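Local coordinates for protein cyclic GMP-AMP synthase-like receptor (Tribolium castaneum, PDB 7LT2) that senses double-stranded RNA and, in response, makes the cyclic dinucleotide 2',3'-cGAMP from ATP and GTP as a nucleotidyltransferase of innate immunity, at residues 82-86 / 98-103; 183-189 / 385-391; 283-287 / 321-325. All blocks are in the same frame, centred on the assembly; numbering follows the deposited sequence.

In the fold
From the N terminus the chain first meets contact 1, which closes a short hairpin loop between strands 85-89 and 95-100 within the nucleotidyltransferase domain. Contact 2 opens next, at the turn joining strands 177-183 and 188-200, and closes some 200 residues later, when the C-terminal tail 385-391 comes back to the sheet. Contact 3 opens and closes within that long excursion: it ties helix 278-291 of the HhH/H2TH-like domain to the loop after helix 301-318. None of the three touches another; the centres of contacts 1 and 2, which both reach the same mixed sheet, are about 46 Å apart, on opposite sides of the chain's centre.

Contact 1 of 3, residues 82-86 / 98-103; sequences YAQPV and LKLNNL
Val-86 and Lys-99 pair through two backbone hydrogen bonds, Val-86 N to Lys-99 O at 2.7 Å and Lys-99 N to Val-86 O at 3.0 Å. Next to them Pro-85 faces Leu-100 as a non-hydrogen-bonded pair, a place that suits proline because its nitrogen has no hydrogen to give; its CA makes a CA-H...O contact with Lys-99 O. The bonding then runs past the strand ends, Asn-101 N giving to Gln-84 O and Asn-102 N to Ala-83 O. Asn-102 adds its side chain: CG lies anti to the backbone N (chi1 -168°), which carries ND2 to Tyr-82 O at 3.1 Å, with that oxygen close to the amide plane. Strands 85-89 and 95-100 form an antiparallel beta hairpin, and past its open end Asn-102 is also the N-cap residue of helix 103-107.

One face of the hairpin is apolar: Pro-85 CB meets Leu-98 CD1 at 4.0 Å, and Ala-83 CB meets Leu-100 CD2. On the other, Val-86 and Lys-99 run side by side, Val-86 CG1 3.7 Å from Lys-99 NZ, while Val-86 CG2 touches Asn-101 ND2. The extended side chain of Gln-84 runs obliquely across Asn-102, its CD 3.5 Å from Asn-102 CB, and its amide stands nearly perpendicular to that of Asn-101. A water joins these two amides, donating to Gln-84 OE1 and accepting from Asn-101 ND2. Farther out, Trp-106 packs on Tyr-82 and Ala-83, Phe-118 touches Leu-100, and Leu-98 and Leu-100 make backbone hydrogen bonds with Leu-129 and Asp-127.

Contact 2 of 3, residues 183-189 / 385-391; sequences HSSGEKI and LPALPAS
Pro-389 lies over the imidazole of His-183 in a CH-pi contact: its CG stands 3.7 Å from the ring centroid and 8° off the normal. Ile-189 CD1 takes the opposite face, toward the rim, so aliphatic groups sandwich the ring. Proline's compact ring suits the place, offering CH groups to the pi face. Van der Waals contact continues, aliphatic carbons against polar groups: Pro-389 CB rests on Glu-187 CD at 3.7 Å, and Leu-385 brings CD1 to Lys-188 O and CD2 to Ile-189 O.

Glu-187 makes the direct polar link. A bend at chi2 (84°) turns the carboxylate toward the tail, where Ser-391 OG donates to Glu-187 OE2 at 2.6 Å from the syn side, 22° out of the carboxylate plane. From the turn, Ser-185 OG donates to Glu-187 OE1 at 2.6 Å, on its syn lone pair.

Waters bridge the rest: one, in the His-183 ring plane at NE2, donates to Pro-386 O; another donates to Glu-187 OE2 and accepts from Ser-391 N.

The type I turn from His-183 to Gly-186 joins two antiparallel strands of the nucleotidyltransferase sheet; glycine fits its end, where a CB would meet the preceding carbonyl oxygen. The C-terminal tail docks beside it, its backbone hydrogen-bonded to Asp-20 and Asn-24 of helix 18-42. With two hydroxyl donors, one from each segment, and a water, the carboxylate is probably stabilised as the anion.

Contact 3 of 3, residues 283-287 / 321-325; sequences TVFLH and IPYYW
His-287 NE2 donates to Pro-322 O at 2.8 Å, an almost straight bond (174°) with the acceptor in the imidazole plane. It restrains the ring's rotation, and one imidazole face receives the edge of Tyr-324 in a T-shaped pair, centroids 5.5 Å apart and planes at 67°. Tyr-324 CG is anti to its own N (chi1 178°), and the phenol reaches across the helix surface, where Leu-286 CB lies over its face, 3.9 Å from the centroid. Behind this, Thr-283 CG2 packs on Ile-321 CG2 at 3.7 Å, and Val-284 CG2 on Ile-321 CD1. The beta-branched Thr-283, Val-284 and Ile-321 suit this close, buried seam, presenting methyls near the backbone, and Phe-315 helps to enclose it.

The watered parts of the contact are less direct. One water donates to Thr-283 OG1 and accepts from Tyr-324 N; OG1 is itself hydrogen-bonded to Tyr-279 O, one turn back. Another donates to Leu-286 O and lies 2.8 Å from Tyr-324 OH, so a single water joins the phenol to the helix backbone.

The contact joins helix 278-291 to the loop after helix 301-318 in the HhH/H2TH-like domain. Arg-211 makes a cation-pi contact with Tyr-324, and the manganese site at Ile-289, Glu-290 and Lys-292 begins two residues beyond His-287. Because Pro-322 O can only accept, NE2 must carry a hydrogen, whether or not ND1 is also protonated.

Contact 1 of 3, residues 82-86 / 98-103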
loop_
_atom_site.group_PDB
_atom_site.type_symbol
_atom_site.label_atom_id
_atom_site.label_comp_id
_atom_site.label_asym_id
_atom_site.label_seq_id
_atom_site.Cartn_x
_atom_site.Cartn_y
_atom_site.Cartn_z
ATOM N N TYR A 82 28.551 -2.098 5.409
ATOM C CA TYR A 82 29.814 -1.821 6.085
ATOM C C TYR A 82 29.624 -0.849 7.242
ATOM O O TYR A 82 30.358 -0.915 8.235
ATOM C CB TYR A 82 30.836 -1.279 5.081
ATOM C CG TYR A 82 32.277 -1.314 5.556
ATOM C CD1 TYR A 82 32.838 -0.232 6.220
ATOM C CD2 TYR A 82 33.081 -2.426 5.319
ATOM C CE1 TYR A 82 34.156 -0.258 6.651
ATOM C CE2 TYR A 82 34.399 -2.461 5.744
ATOM C CZ TYR A 82 34.931 -1.376 6.407
ATOM O OH TYR A 82 36.244 -1.403 6.834
ATOM N N ALA A 83 28.637 0.047 7.142
ATOM C CA ALA A 83 28.312 0.972 8.223
ATOM C C ALA A 83 27.637 0.287 9.399
ATOM O O ALA A 83 27.354 0.956 10.400
ATOM C CB ALA A 83 27.419 2.100 7.704
ATOM N N GLN A 84 27.363 -1.010 9.286
ATOM C CA GLN A 84 26.804 -1.868 10.324
ATOM C C GLN A 84 25.468 -1.356 10.847
ATOM O O GLN A 84 25.357 -1.015 12.032
ATOM C CB GLN A 84 27.798 -2.021 11.472
ATOM C CG GLN A 84 29.092 -2.703 11.055
ATOM C CD GLN A 84 30.053 -2.868 12.207
ATOM O OE1 GLN A 84 29.646 -2.887 13.366
ATOM N NE2 GLN A 84 31.340 -2.978 11.897
ATOM N N PRO A 85 24.434 -1.301 10.010
ATOM C CA PRO A 85 23.095 -1.007 10.532
ATOM C C PRO A 85 22.576 -2.175 11.354
ATOM O O PRO A 85 22.791 -3.340 11.015
ATOM C CB PRO A 85 22.260 -0.797 9.264
ATOM C CG PRO A 85 22.949 -1.631 8.232
ATOM C CD PRO A 85 24.420 -1.555 8.556
ATOM N N VAL A 86 21.899 -1.854 12.455
ATOM C CA VAL A 86 21.341 -2.862 13.349
ATOM C C VAL A 86 19.876 -2.533 13.584
ATOM O O VAL A 86 19.545 -1.437 14.053
ATOM C CB VAL A 86 22.096 -2.948 14.682
ATOM C CG1 VAL A 86 21.368 -3.889 15.636
ATOM C CG2 VAL A 86 23.518 -3.430 14.446
ATOM N N LEU A 98 16.390 1.585 14.265
ATOM C CA LEU A 98 17.503 1.282 13.373
ATOM C C LEU A 98 18.663 2.192 13.739
ATOM O O LEU A 98 18.541 3.416 13.656
ATOM C CB LEU A 98 17.096 1.470 11.906
ATOM C CG LEU A 98 17.936 0.842 10.781
ATOM C CD1 LEU A 98 19.250 1.572 10.561
ATOM C CD2 LEU A 98 18.190 -0.637 11.033
ATOM N N LYS A 99 19.783 1.602 14.141
ATOM C CA LYS A 99 20.967 2.376 14.471
ATOM C C LYS A 99 22.152 1.864 13.665
ATOM O O LYS A 99 22.169 0.725 13.192
ATOM C CB LYS A 99 21.280 2.330 15.979
ATOM C CG LYS A 99 21.509 0.942 16.548
ATOM C CD LYS A 99 21.980 1.031 17.996
ATOM C CE LYS A 99 21.835 -0.300 18.720
ATOM N NZ LYS A 99 22.653 -1.382 18.104
ATOM N N LEU A 100 23.135 2.734 13.487
ATOM C CA LEU A 100 24.351 2.402 12.759
ATOM C C LEU A 100 25.498 2.311 13.755
ATOM O O LEU A 100 25.707 3.236 14.547
ATOM C CB LEU A 100 24.662 3.445 11.680
ATOM C CG LEU A 100 23.790 3.541 10.421
ATOM C CD1 LEU A 100 22.393 4.073 10.724
ATOM C CD2 LEU A 100 24.471 4.411 9.373
ATOM N N ASN A 101 26.230 1.198 13.720
ATOM C CA ASN A 101 27.329 0.985 14.657
ATOM C C ASN A 101 28.701 1.338 14.094
ATOM O O ASN A 101 29.678 1.327 14.853
ATOM C CB ASN A 101 27.346 -0.474 15.135
ATOM C CG ASN A 101 26.275 -0.764 16.173
ATOM O OD1 ASN A 101 25.782 0.140 16.846
ATOM N ND2 ASN A 101 25.920 -2.036 16.314
ATOM N N ASN A 102 28.810 1.658 12.800
ATOM C CA ASN A 102 30.124 1.868 12.193
ATOM C C ASN A 102 30.041 2.876 11.045
ATOM O O ASN A 102 30.683 2.707 10.004
ATOM C CB ASN A 102 30.720 0.545 11.697
ATOM C CG ASN A 102 32.197 0.663 11.327
ATOM O OD1 ASN A 102 32.971 1.318 12.019
ATOM N ND2 ASN A 102 32.583 0.037 10.218
ATOM N N LEU A 103 29.264 3.946 11.223
ATOM C CA LEU A 103 29.202 4.958 10.171
ATOM C C LEU A 103 30.563 5.609 9.948
ATOM O O LEU A 103 30.949 5.869 8.804
ATOM C CB LEU A 103 28.153 6.026 10.495
ATOM C CG LEU A 103 28.041 7.104 9.409
ATOM C CD1 LEU A 103 27.778 6.472 8.054
ATOM C CD2 LEU A 103 26.961 8.135 9.737
HETATM O O HOH W 1 35.606 0.076 9.737
HETATM O O HOH W 2 27.401 -3.955 14.592
#

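Contact 2 of 3, residues 183-189 / 385-391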
loop_
_atom_site.group_PDB
_atom_site.type_symbol
_atom_site.label_atom_id
_atom_site.label_comp_id
_atom_site.label_asym_id
_atom_site.label_seq_id
_atom_site.Cartn_x
_atom_site.Cartn_y
_atom_site.Cartn_z
ATOM N N HIS A 183 -3.007 13.302 -17.772
ATOM C CA HIS A 183 -2.709 13.501 -19.185
ATOM C C HIS A 183 -2.598 14.995 -19.473
ATOM O O HIS A 183 -3.270 15.818 -18.844
ATOM C CB HIS A 183 -3.805 12.889 -20.061
ATOM C CG HIS A 183 -3.922 11.402 -19.935
ATOM N ND1 HIS A 183 -3.143 10.531 -20.663
ATOM C CD2 HIS A 183 -4.728 10.634 -19.165
ATOM C CE1 HIS A 183 -3.457 9.288 -20.341
ATOM N NE2 HIS A 183 -4.418 9.323 -19.436
ATOM N N SER A 184 -1.735 15.351 -20.433
ATOM C CA SER A 184 -1.653 16.751 -20.841
ATOM C C SER A 184 -2.972 17.255 -21.411
ATOM O O SER A 184 -3.209 18.468 -21.418
ATOM C CB SER A 184 -0.531 16.952 -21.865
ATOM O OG SER A 184 -0.852 16.336 -23.102
ATOM N N SER A 185 -3.835 16.354 -21.878
ATOM C CA SER A 185 -5.152 16.738 -22.366
ATOM C C SER A 185 -6.136 17.054 -21.245
ATOM O O SER A 185 -7.249 17.504 -21.534
ATOM C CB SER A 185 -5.724 15.637 -23.268
ATOM O OG SER A 185 -5.550 14.352 -22.699
ATOM N N GLY A 186 -5.764 16.827 -19.985
ATOM C CA GLY A 186 -6.553 17.251 -18.839
ATOM C C GLY A 186 -7.045 16.134 -17.940
ATOM O O GLY A 186 -7.351 16.394 -16.766
ATOM N N GLU A 187 -7.137 14.903 -18.435
ATOM C CA GLU A 187 -7.736 13.830 -17.648
ATOM C C GLU A 187 -6.795 13.377 -16.538
ATOM O O GLU A 187 -5.630 13.056 -16.788
ATOM C CB GLU A 187 -8.088 12.642 -18.543
ATOM C CG GLU A 187 -9.122 12.941 -19.631
ATOM C CD GLU A 187 -8.509 13.539 -20.883
ATOM O OE1 GLU A 187 -7.289 13.803 -20.885
ATOM O OE2 GLU A 187 -9.252 13.741 -21.870
ATOM N N LYS A 188 -7.317 13.322 -15.313
ATOM C CA LYS A 188 -6.536 12.862 -14.170
ATOM C C LYS A 188 -6.267 11.363 -14.266
ATOM O O LYS A 188 -7.140 10.586 -14.661
ATOM C CB LYS A 188 -7.282 13.177 -12.871
ATOM C CG LYS A 188 -6.576 12.732 -11.603
ATOM C CD LYS A 188 -5.266 13.480 -11.445
ATOM C CE LYS A 188 -4.654 13.263 -10.079
ATOM N NZ LYS A 188 -5.264 14.152 -9.033
ATOM N N ILE A 189 -5.049 10.952 -13.899
ATOM C CA ILE A 189 -4.726 9.527 -13.882
ATOM C C ILE A 189 -4.685 9.004 -12.449
ATOM O O ILE A 189 -5.514 8.168 -12.067
ATOM C CB ILE A 189 -3.405 9.237 -14.618
ATOM C CG1 ILE A 189 -3.497 9.703 -16.072
ATOM C CG2 ILE A 189 -3.087 7.750 -14.547
ATOM C CD1 ILE A 189 -2.168 9.690 -16.812
ATOM N N LEU A 385 -11.552 4.524 -15.936
ATOM C CA LEU A 385 -10.214 5.108 -16.047
ATOM C C LEU A 385 -9.529 4.565 -17.292
ATOM O O LEU A 385 -8.586 3.768 -17.206
ATOM C CB LEU A 385 -9.390 4.812 -14.797
ATOM C CG LEU A 385 -8.108 5.641 -14.630
ATOM C CD1 LEU A 385 -8.462 7.108 -14.423
ATOM C CD2 LEU A 385 -7.246 5.115 -13.489
ATOM N N PRO A 386 -9.970 4.992 -18.475
ATOM C CA PRO A 386 -9.329 4.525 -19.713
ATOM C C PRO A 386 -7.883 4.991 -19.786
ATOM O O PRO A 386 -7.583 6.170 -19.586
ATOM C CB PRO A 386 -10.182 5.162 -20.821
ATOM C CG PRO A 386 -11.448 5.584 -20.154
ATOM C CD PRO A 386 -11.108 5.890 -18.742
ATOM N N ALA A 387 -6.980 4.049 -20.071
ATOM C CA ALA A 387 -5.580 4.423 -20.254
ATOM C C ALA A 387 -5.407 5.293 -21.488
ATOM O O ALA A 387 -4.509 6.143 -21.533
ATOM C CB ALA A 387 -4.704 3.173 -20.351
ATOM N N LEU A 388 -6.256 5.092 -22.493
ATOM C CA LEU A 388 -6.329 5.957 -23.661
ATOM C C LEU A 388 -7.608 6.777 -23.558
ATOM O O LEU A 388 -8.697 6.270 -23.876
ATOM C CB LEU A 388 -6.323 5.120 -24.942
ATOM C CG LEU A 388 -6.068 5.840 -26.260
ATOM C CD1 LEU A 388 -4.660 6.416 -26.274
ATOM C CD2 LEU A 388 -6.283 4.884 -27.425
ATOM N N PRO A 389 -7.539 8.032 -23.125
ATOM C CA PRO A 389 -8.766 8.809 -22.922
ATOM C C PRO A 389 -9.457 9.137 -24.237
ATOM O O PRO A 389 -8.856 9.140 -25.314
ATOM C CB PRO A 389 -8.289 10.082 -22.212
ATOM C CG PRO A 389 -6.796 10.065 -22.250
ATOM C CD PRO A 389 -6.315 8.831 -22.939
ATOM N N ALA A 390 -10.758 9.424 -24.116
ATOM C CA ALA A 390 -11.596 9.613 -25.294
ATOM C C ALA A 390 -11.156 10.815 -26.119
ATOM O O ALA A 390 -11.384 10.847 -27.332
ATOM C CB ALA A 390 -13.063 9.754 -24.877
ATOM N N SER A 391 -10.530 11.807 -25.492
ATOM C CA SER A 391 -10.096 13.008 -26.203
ATOM C C SER A 391 -8.901 12.707 -27.104
ATOM O O SER A 391 -8.316 11.628 -27.021
ATOM C CB SER A 391 -9.749 14.123 -25.209
ATOM O OG SER A 391 -8.676 13.751 -24.362
HETATM O O HOH W 3 -5.644 7.152 -17.883
HETATM O O HOH W 4 -11.571 12.072 -22.388
#

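Contact 3 of 3, residues 283-287 / 321-325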
loop_
_atom_site.group_PDB
_atom_site.type_symbol
_atom_site.label_atom_id
_atom_site.label_comp_id
_atom_site.label_asym_id
_atom_site.label_seq_id
_atom_site.Cartn_x
_atom_site.Cartn_y
_atom_site.Cartn_z
ATOM N N THR A 283 -5.739 -8.174 6.277
ATOM C CA THR A 283 -5.112 -8.967 7.329
ATOM C C THR A 283 -5.927 -10.212 7.650
ATOM O O THR A 283 -5.365 -11.296 7.850
ATOM C CB THR A 283 -4.921 -8.112 8.585
ATOM O OG1 THR A 283 -4.016 -7.035 8.302
ATOM C CG2 THR A 283 -4.359 -8.951 9.726
ATOM N N VAL A 284 -7.254 -10.078 7.719
ATOM C CA VAL A 284 -8.100 -11.247 7.941
ATOM C C VAL A 284 -7.848 -12.298 6.864
ATOM O O VAL A 284 -7.734 -13.494 7.157
ATOM C CB VAL A 284 -9.582 -10.833 8.004
ATOM C CG1 VAL A 284 -10.491 -12.041 7.866
ATOM C CG2 VAL A 284 -9.867 -10.106 9.313
ATOM N N PHE A 285 -7.711 -11.868 5.607
ATOM C CA PHE A 285 -7.471 -12.835 4.537
ATOM C C PHE A 285 -6.085 -13.470 4.630
ATOM O O PHE A 285 -5.932 -14.645 4.283
ATOM C CB PHE A 285 -7.684 -12.186 3.166
ATOM C CG PHE A 285 -9.106 -12.264 2.688
ATOM C CD1 PHE A 285 -10.056 -11.372 3.164
ATOM C CD2 PHE A 285 -9.501 -13.254 1.794
ATOM C CE1 PHE A 285 -11.372 -11.447 2.740
ATOM C CE2 PHE A 285 -10.816 -13.337 1.364
ATOM C CZ PHE A 285 -11.755 -12.433 1.839
ATOM N N LEU A 286 -5.073 -12.733 5.106
ATOM C CA LEU A 286 -3.779 -13.361 5.371
ATOM C C LEU A 286 -3.916 -14.486 6.391
ATOM O O LEU A 286 -3.335 -15.563 6.220
ATOM C CB LEU A 286 -2.762 -12.322 5.851
ATOM C CG LEU A 286 -2.340 -11.227 4.871
ATOM C CD1 LEU A 286 -1.385 -10.258 5.544
ATOM C CD2 LEU A 286 -1.693 -11.832 3.625
ATOM N N HIS A 287 -4.692 -14.257 7.455
ATOM C CA HIS A 287 -4.943 -15.319 8.424
ATOM C C HIS A 287 -5.708 -16.475 7.797
ATOM O O HIS A 287 -5.410 -17.642 8.071
ATOM C CB HIS A 287 -5.710 -14.765 9.624
ATOM C CG HIS A 287 -4.900 -13.848 10.477
ATOM N ND1 HIS A 287 -3.746 -14.254 11.112
ATOM C CD2 HIS A 287 -5.068 -12.543 10.796
ATOM C CE1 HIS A 287 -3.242 -13.241 11.793
ATOM N NE2 HIS A 287 -4.026 -12.192 11.619
ATOM N N ILE A 321 -8.141 -8.417 15.556
ATOM C CA ILE A 321 -7.510 -8.787 14.294
ATOM C C ILE A 321 -6.009 -8.644 14.503
ATOM O O ILE A 321 -5.466 -7.536 14.359
ATOM C CB ILE A 321 -8.000 -7.922 13.123
ATOM C CG1 ILE A 321 -9.515 -8.047 12.967
ATOM C CG2 ILE A 321 -7.292 -8.330 11.831
ATOM C CD1 ILE A 321 -10.089 -7.203 11.830
ATOM N N PRO A 322 -5.311 -9.711 14.880
ATOM C CA PRO A 322 -3.865 -9.600 15.105
ATOM C C PRO A 322 -3.151 -9.193 13.827
ATOM O O PRO A 322 -3.435 -9.711 12.744
ATOM C CB PRO A 322 -3.462 -11.009 15.555
ATOM C CG PRO A 322 -4.726 -11.630 16.055
ATOM C CD PRO A 322 -5.822 -11.054 15.203
ATOM N N TYR A 323 -2.248 -8.224 13.958
ATOM C CA TYR A 323 -1.285 -7.942 12.906
ATOM C C TYR A 323 -0.635 -9.251 12.478
ATOM O O TYR A 323 -0.170 -10.029 13.315
ATOM C CB TYR A 323 -0.252 -6.939 13.432
ATOM C CG TYR A 323 0.811 -6.473 12.459
ATOM C CD1 TYR A 323 0.511 -6.186 11.133
ATOM C CD2 TYR A 323 2.118 -6.283 12.891
ATOM C CE1 TYR A 323 1.494 -5.745 10.260
ATOM C CE2 TYR A 323 3.102 -5.846 12.029
ATOM C CZ TYR A 323 2.788 -5.578 10.719
ATOM O OH TYR A 323 3.785 -5.139 9.869
ATOM N N TYR A 324 -0.659 -9.525 11.173
ATOM C CA TYR A 324 -0.249 -10.842 10.694
ATOM C C TYR A 324 1.215 -11.129 11.000
ATOM O O TYR A 324 1.589 -12.287 11.225
ATOM C CB TYR A 324 -0.512 -10.950 9.192
ATOM C CG TYR A 324 -0.091 -12.266 8.582
ATOM C CD1 TYR A 324 -0.823 -13.427 8.811
ATOM C CD2 TYR A 324 1.036 -12.348 7.772
ATOM C CE1 TYR A 324 -0.441 -14.635 8.249
ATOM C CE2 TYR A 324 1.417 -13.548 7.204
ATOM C CZ TYR A 324 0.679 -14.688 7.452
ATOM O OH TYR A 324 1.062 -15.885 6.894
ATOM N N TRP A 325 2.049 -10.093 11.027
ATOM C CA TRP A 325 3.485 -10.257 11.195
ATOM C C TRP A 325 3.951 -10.097 12.634
ATOM O O TRP A 325 5.076 -10.495 12.951
ATOM C CB TRP A 325 4.223 -9.258 10.296
ATOM C CG TRP A 325 3.838 -9.423 8.863
ATOM C CD1 TRP A 325 2.942 -8.672 8.163
ATOM C CD2 TRP A 325 4.313 -10.430 7.962
ATOM N NE1 TRP A 325 2.838 -9.142 6.874
ATOM C CE2 TRP A 325 3.672 -10.221 6.725
ATOM C CE3 TRP A 325 5.231 -11.479 8.079
ATOM C CZ2 TRP A 325 3.914 -11.027 5.609
ATOM C CZ3 TRP A 325 5.472 -12.277 6.975
ATOM C CH2 TRP A 325 4.812 -12.049 5.755
HETATM O O HOH W 5 -1.445 -7.693 8.959
HETATM O O HOH W 6 -0.890 -16.224 4.971
#